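Local coordinates for protein alpha-fucosidase GH29 (Fusarium graminearum, PDB 4PSR) that hydrolyses alpha-L-fucosides as a GH29 retaining-type glycosidase and probably releases alpha-1,6-linked core fucose from the N-glycans of glycoproteins, at residues G547-F558 against S576-I585. Numbering follows the deposited sequence.
With NAG (2-acetamido-2-deoxy-beta-D-glucopyranose), chain C; NAG (2-acetamido-2-deoxy-beta-D-glucopyranose), chain B; MAN (alpha-D-mannopyranose), chain D.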
loop_
_atom_site.group_PDB
_atom_site.type_symbol
_atom_site.label_atom_id
_atom_site.label_comp_id
_atom_site.label_asym_id
_atom_site.label_seq_id
_atom_site.Cartn_x
_atom_site.Cartn_y
_atom_site.Cartn_z
ATOM N N GLY A 547 11.032 -26.249 -20.804
ATOM C CA GLY A 547 12.064 -25.648 -19.963
ATOM C C GLY A 547 11.659 -25.485 -18.501
ATOM O O GLY A 547 12.365 -24.850 -17.721
ATOM N N THR A 548 10.545 -26.087 -18.117
ATOM C CA THR A 548 9.967 -25.919 -16.781
ATOM C C THR A 548 9.590 -27.269 -16.181
ATOM O O THR A 548 9.361 -28.244 -16.908
ATOM C CB THR A 548 8.693 -25.035 -16.852
ATOM O OG1 THR A 548 8.889 -23.943 -17.754
ATOM C CG2 THR A 548 8.300 -24.486 -15.492
ATOM N N LYS A 549 9.567 -27.346 -14.855
ATOM C CA LYS A 549 8.941 -28.459 -14.160
ATOM C C LYS A 549 8.002 -27.918 -13.096
ATOM O O LYS A 549 8.150 -26.772 -12.635
ATOM C CB LYS A 549 9.975 -29.404 -13.548
ATOM C CG LYS A 549 10.853 -28.793 -12.476
ATOM C CD LYS A 549 11.762 -29.852 -11.884
ATOM C CE LYS A 549 12.785 -29.247 -10.933
ATOM N NZ LYS A 549 13.688 -30.279 -10.371
ATOM N N ALA A 550 7.000 -28.708 -12.726
ATOM C CA ALA A 550 6.098 -28.356 -11.636
ATOM C C ALA A 550 6.112 -29.462 -10.610
ATOM O O ALA A 550 6.043 -30.638 -10.974
ATOM C CB ALA A 550 4.677 -28.118 -12.146
ATOM N N THR A 551 6.190 -29.095 -9.337
ATOM C CA THR A 551 6.125 -30.048 -8.249
ATOM C C THR A 551 4.832 -29.818 -7.495
ATOM O O THR A 551 4.574 -28.710 -7.007
ATOM C CB THR A 551 7.355 -29.896 -7.347
ATOM O OG1 THR A 551 8.525 -30.033 -8.152
ATOM C CG2 THR A 551 7.378 -30.933 -6.261
ATOM N N LEU A 552 3.987 -30.851 -7.454
ATOM C CA LEU A 552 2.698 -30.778 -6.789
ATOM C C LEU A 552 2.851 -31.327 -5.398
ATOM O O LEU A 552 3.457 -32.381 -5.225
ATOM C CB LEU A 552 1.658 -31.658 -7.500
ATOM C CG LEU A 552 1.481 -31.464 -8.991
ATOM C CD1 LEU A 552 0.409 -32.412 -9.539
ATOM C CD2 LEU A 552 1.101 -30.051 -9.254
ATOM N N PHE A 553 2.293 -30.630 -4.413
ATOM C CA PHE A 553 2.294 -31.081 -3.028
ATOM C C PHE A 553 0.879 -31.327 -2.534
ATOM O O PHE A 553 -0.028 -30.564 -2.854
ATOM C CB PHE A 553 2.917 -30.016 -2.116
ATOM C CG PHE A 553 4.396 -29.881 -2.262
ATOM C CD1 PHE A 553 4.937 -29.057 -3.231
ATOM C CD2 PHE A 553 5.249 -30.555 -1.408
ATOM C CE1 PHE A 553 6.301 -28.923 -3.355
ATOM C CE2 PHE A 553 6.618 -30.419 -1.535
ATOM C CZ PHE A 553 7.137 -29.608 -2.510
ATOM N N SER A 554 0.682 -32.342 -1.694
ATOM C CA SER A 554 -0.651 -32.579 -1.134
ATOM C C SER A 554 -1.062 -31.544 -0.085
ATOM O O SER A 554 -2.239 -31.242 0.074
ATOM C CB SER A 554 -0.746 -33.985 -0.524
ATOM O OG SER A 554 0.287 -34.230 0.414
ATOM N N GLY A 555 -0.081 -31.001 0.625
ATOM C CA GLY A 555 -0.342 -30.099 1.719
ATOM C C GLY A 555 -0.657 -28.682 1.267
ATOM O O GLY A 555 -0.424 -28.315 0.108
ATOM N N PHE A 556 -1.174 -27.917 2.221
ATOM C CA PHE A 556 -1.615 -26.518 2.082
ATOM C C PHE A 556 -0.446 -25.614 1.657
ATOM O O PHE A 556 -0.632 -24.665 0.875
ATOM C CB PHE A 556 -2.178 -26.145 3.475
ATOM C CG PHE A 556 -2.693 -24.729 3.644
ATOM C CD1 PHE A 556 -3.973 -24.365 3.235
ATOM C CD2 PHE A 556 -1.940 -23.797 4.352
ATOM C CE1 PHE A 556 -4.457 -23.054 3.447
ATOM C CE2 PHE A 556 -2.417 -22.501 4.579
ATOM C CZ PHE A 556 -3.676 -22.134 4.138
ATOM N N ARG A 557 0.757 -25.929 2.126
ATOM C CA ARG A 557 1.904 -25.040 1.959
ATOM C C ARG A 557 3.213 -25.833 1.859
ATOM O O ARG A 557 4.067 -25.775 2.761
ATOM C CB ARG A 557 1.915 -24.040 3.119
ATOM C CG ARG A 557 2.669 -22.750 2.850
ATOM C CD ARG A 557 2.306 -21.672 3.870
ATOM N NE ARG A 557 1.103 -20.904 3.531
ATOM C CZ ARG A 557 0.220 -20.426 4.410
ATOM N NH1 ARG A 557 0.348 -20.652 5.715
ATOM N NH2 ARG A 557 -0.823 -19.724 3.997
ATOM N N PHE A 558 3.335 -26.622 0.791
ATOM C CA PHE A 558 4.580 -27.294 0.418
ATOM C C PHE A 558 5.054 -28.360 1.405
ATOM O O PHE A 558 6.243 -28.511 1.643
ATOM C CB PHE A 558 5.672 -26.249 0.122
ATOM C CG PHE A 558 5.133 -25.025 -0.551
ATOM C CD1 PHE A 558 4.641 -25.095 -1.853
ATOM C CD2 PHE A 558 5.013 -23.820 0.143
ATOM C CE1 PHE A 558 4.095 -23.982 -2.482
ATOM C CE2 PHE A 558 4.452 -22.709 -0.473
ATOM C CZ PHE A 558 3.966 -22.801 -1.789
ATOM N N SER A 576 -6.118 -34.041 -4.907
ATOM C CA SER A 576 -4.741 -34.486 -4.658
ATOM C C SER A 576 -3.723 -33.351 -4.482
ATOM O O SER A 576 -2.620 -33.593 -3.995
ATOM C CB SER A 576 -4.257 -35.376 -5.792
ATOM O OG SER A 576 -4.153 -34.657 -7.006
ATOM N N VAL A 577 -4.065 -32.140 -4.908
ATOM C CA VAL A 577 -3.110 -31.023 -4.841
ATOM C C VAL A 577 -3.525 -30.003 -3.805
ATOM O O VAL A 577 -4.679 -29.618 -3.752
ATOM C CB VAL A 577 -3.016 -30.271 -6.172
ATOM C CG1 VAL A 577 -1.960 -29.158 -6.068
ATOM C CG2 VAL A 577 -2.667 -31.212 -7.288
ATOM N N GLY A 578 -2.566 -29.553 -2.999
ATOM C CA GLY A 578 -2.782 -28.428 -2.099
ATOM C C GLY A 578 -1.922 -27.209 -2.437
ATOM O O GLY A 578 -2.283 -26.081 -2.106
ATOM N N SER A 579 -0.788 -27.442 -3.068
ATOM C CA SER A 579 0.170 -26.373 -3.359
ATOM C C SER A 579 1.118 -26.812 -4.469
ATOM O O SER A 579 1.286 -28.020 -4.725
ATOM C CB SER A 579 0.928 -25.944 -2.085
ATOM O OG SER A 579 1.517 -27.046 -1.405
ATOM N N ILE A 580 1.736 -25.845 -5.142
ATOM C CA ILE A 580 2.550 -26.121 -6.327
ATOM C C ILE A 580 3.804 -25.254 -6.370
ATOM O O ILE A 580 3.731 -24.065 -6.058
ATOM C CB ILE A 580 1.746 -25.863 -7.636
ATOM C CG1 ILE A 580 0.458 -26.706 -7.667
ATOM C CG2 ILE A 580 2.627 -26.121 -8.873
ATOM C CD1 ILE A 580 -0.517 -26.323 -8.786
ATOM N N VAL A 581 4.937 -25.841 -6.751
ATOM C CA VAL A 581 6.177 -25.105 -6.990
ATOM C C VAL A 581 6.541 -25.249 -8.454
ATOM O O VAL A 581 6.700 -26.366 -8.953
ATOM C CB VAL A 581 7.344 -25.643 -6.135
ATOM C CG1 VAL A 581 8.656 -24.880 -6.424
ATOM C CG2 VAL A 581 6.987 -25.559 -4.672
ATOM N N VAL A 582 6.674 -24.130 -9.147
ATOM C CA VAL A 582 6.982 -24.134 -10.565
ATOM C C VAL A 582 8.432 -23.652 -10.699
ATOM O O VAL A 582 8.777 -22.588 -10.192
ATOM C CB VAL A 582 6.000 -23.241 -11.308
ATOM C CG1 VAL A 582 6.255 -23.299 -12.798
ATOM C CG2 VAL A 582 4.561 -23.678 -10.981
ATOM N N SER A 583 9.263 -24.453 -11.356
ATOM C CA SER A 583 10.709 -24.211 -11.406
ATOM C C SER A 583 11.233 -24.307 -12.835
ATOM O O SER A 583 10.644 -24.979 -13.688
ATOM C CB SER A 583 11.448 -25.228 -10.529
ATOM O OG SER A 583 10.884 -25.332 -9.226
ATOM N N LYS A 584 12.338 -23.620 -13.097
ATOM C CA LYS A 584 13.069 -23.783 -14.330
ATOM C C LYS A 584 13.879 -25.040 -14.204
ATOM O O LYS A 584 14.474 -25.321 -13.151
ATOM C CB LYS A 584 14.009 -22.597 -14.573
ATOM C CG LYS A 584 13.572 -21.697 -15.715
ATOM C CD LYS A 584 14.507 -20.506 -15.903
ATOM C CE LYS A 584 15.384 -20.672 -17.136
ATOM N NZ LYS A 584 14.615 -20.532 -18.408
ATOM N N ILE A 585 13.867 -25.843 -15.258
ATOM C CA ILE A 585 14.926 -26.793 -15.410
ATOM C C ILE A 585 16.015 -25.905 -16.000
ATOM O O ILE A 585 17.140 -26.066 -15.649
ATOM C CB ILE A 585 14.586 -27.992 -16.324
ATOM C CG1 ILE A 585 14.478 -27.538 -17.773
ATOM C CG2 ILE A 585 13.309 -28.694 -15.836
ATOM C CD1 ILE A 585 14.065 -28.638 -18.716
ATOM O OXT ILE A 585 15.810 -24.973 -16.787
HETATM C C1 NAG C . 4.767 -19.727 5.930
HETATM C C2 NAG C . 4.746 -21.112 6.552
HETATM C C3 NAG C . 6.103 -21.768 6.394
HETATM C C4 NAG C . 6.534 -21.753 4.936
HETATM C C5 NAG C . 6.468 -20.334 4.402
HETATM C C6 NAG C . 6.824 -20.231 2.942
HETATM C C7 NAG C . 3.161 -21.486 8.382
HETATM C C8 NAG C . 2.922 -21.379 9.856
HETATM N N2 NAG C . 4.358 -21.071 7.951
HETATM O O3 NAG C . 6.043 -23.102 6.892
HETATM O O4 NAG C . 7.880 -22.208 4.857
HETATM O O5 NAG C . 5.130 -19.831 4.557
HETATM O O6 NAG C . 5.981 -21.075 2.173
HETATM O O7 NAG C . 2.310 -21.922 7.617
HETATM C C1 NAG B . 1.230 -15.816 5.559
HETATM C C2 NAG B . 2.286 -15.971 4.497
HETATM C C3 NAG B . 2.771 -17.417 4.479
HETATM C C4 NAG B . 3.221 -17.847 5.874
HETATM C C5 NAG B . 2.140 -17.526 6.905
HETATM C C6 NAG B . 2.567 -17.795 8.331
HETATM C C7 NAG B . 2.424 -14.678 2.414
HETATM C C8 NAG B . 1.759 -14.352 1.120
HETATM N N2 NAG B . 1.789 -15.563 3.190
HETATM O O3 NAG B . 3.849 -17.521 3.559
HETATM O O4 NAG B . 3.421 -19.260 5.928
HETATM O O5 NAG B . 1.786 -16.137 6.827
HETATM O O6 NAG B . 3.616 -16.921 8.713
HETATM O O7 NAG B . 3.483 -14.157 2.746
HETATM C C1 MAN D . 12.814 -26.211 -1.096
HETATM C C2 MAN D . 13.629 -26.083 -2.437
HETATM C C3 MAN D . 13.135 -24.881 -3.281
HETATM C C4 MAN D . 11.594 -24.875 -3.422
HETATM C C5 MAN D . 10.931 -25.070 -2.033
HETATM C C6 MAN D . 9.431 -25.241 -2.095
HETATM O O2 MAN D . 13.419 -27.199 -3.227
HETATM O O3 MAN D . 13.743 -24.850 -4.574
HETATM O O4 MAN D . 11.185 -23.612 -3.969
HETATM O O5 MAN D . 11.457 -26.257 -1.364
HETATM O O6 MAN D . 8.852 -24.391 -1.094
HETATM O O HOH W 1 14.489 -23.503 -19.094
HETATM O O HOH W 2 9.319 -27.567 -9.183
#
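Phe553, Phe558 and Val581 meet on one face of an antiparallel strand pair and illustrate how a small sheet can present an apolar, sugar-facing patch. Val581 has CG2 anti to its carbonyl carbon, which leaves this methyl 3.7 Å from Phe553 CE1 and 3.7 Å from Phe558 CD1; the valine crosses Phe553 obliquely and Phe558 at about a right angle. Phe558 CA sits over one face of the Phe553 ring, offset toward its rim. Beside this cluster Ser579, its OG held between backbone N and carbonyl carbon (chi1 52°), ties down the turn that follows strand 548-553: the hydroxyl donates to Gly555 O (2.8 Å), from above the carbonyl plane, and accepts from Phe558 N (2.9 Å). The other face is aliphatic, with Leu552 and Ile580 side by side and pointing the same way, Leu552 CD2 to Ile580 CG1 3.8 Å, and Leu552 CD1 reaching Val577 CG2.

Between the faces runs a regular backbone ladder, in which Thr551 and Val581 exchange two hydrogen bonds. It ends in a classic beta bulge, where Phe553 O accepts from both Gly578 N (2.7 Å) and Ser579 N (3.2 Å). Gly578 CA makes CA-H...O contacts with Ser554 O and Gly555 O.

The sugars lie alongside the aromatic face. Mannose C6 is 3.6 Å from Val581 CG2. Arg557, bent at chi3 (-85°), has C3 of the chain B N-acetylglucosamine over one guanidinium face, Phe556 CE2 at the opposite face, offset toward the rim, and O7 of the chain C N-acetylglucosamine at the edge, accepting from NH1; Asp525 takes its NE in a salt bridge. Strands 522-524 and 562-565 flank the pair in a four-stranded antiparallel sheet, and the whole is a bulged antiparallel pairing of non-consecutive strands whose aromatic side packs against an N-glycan.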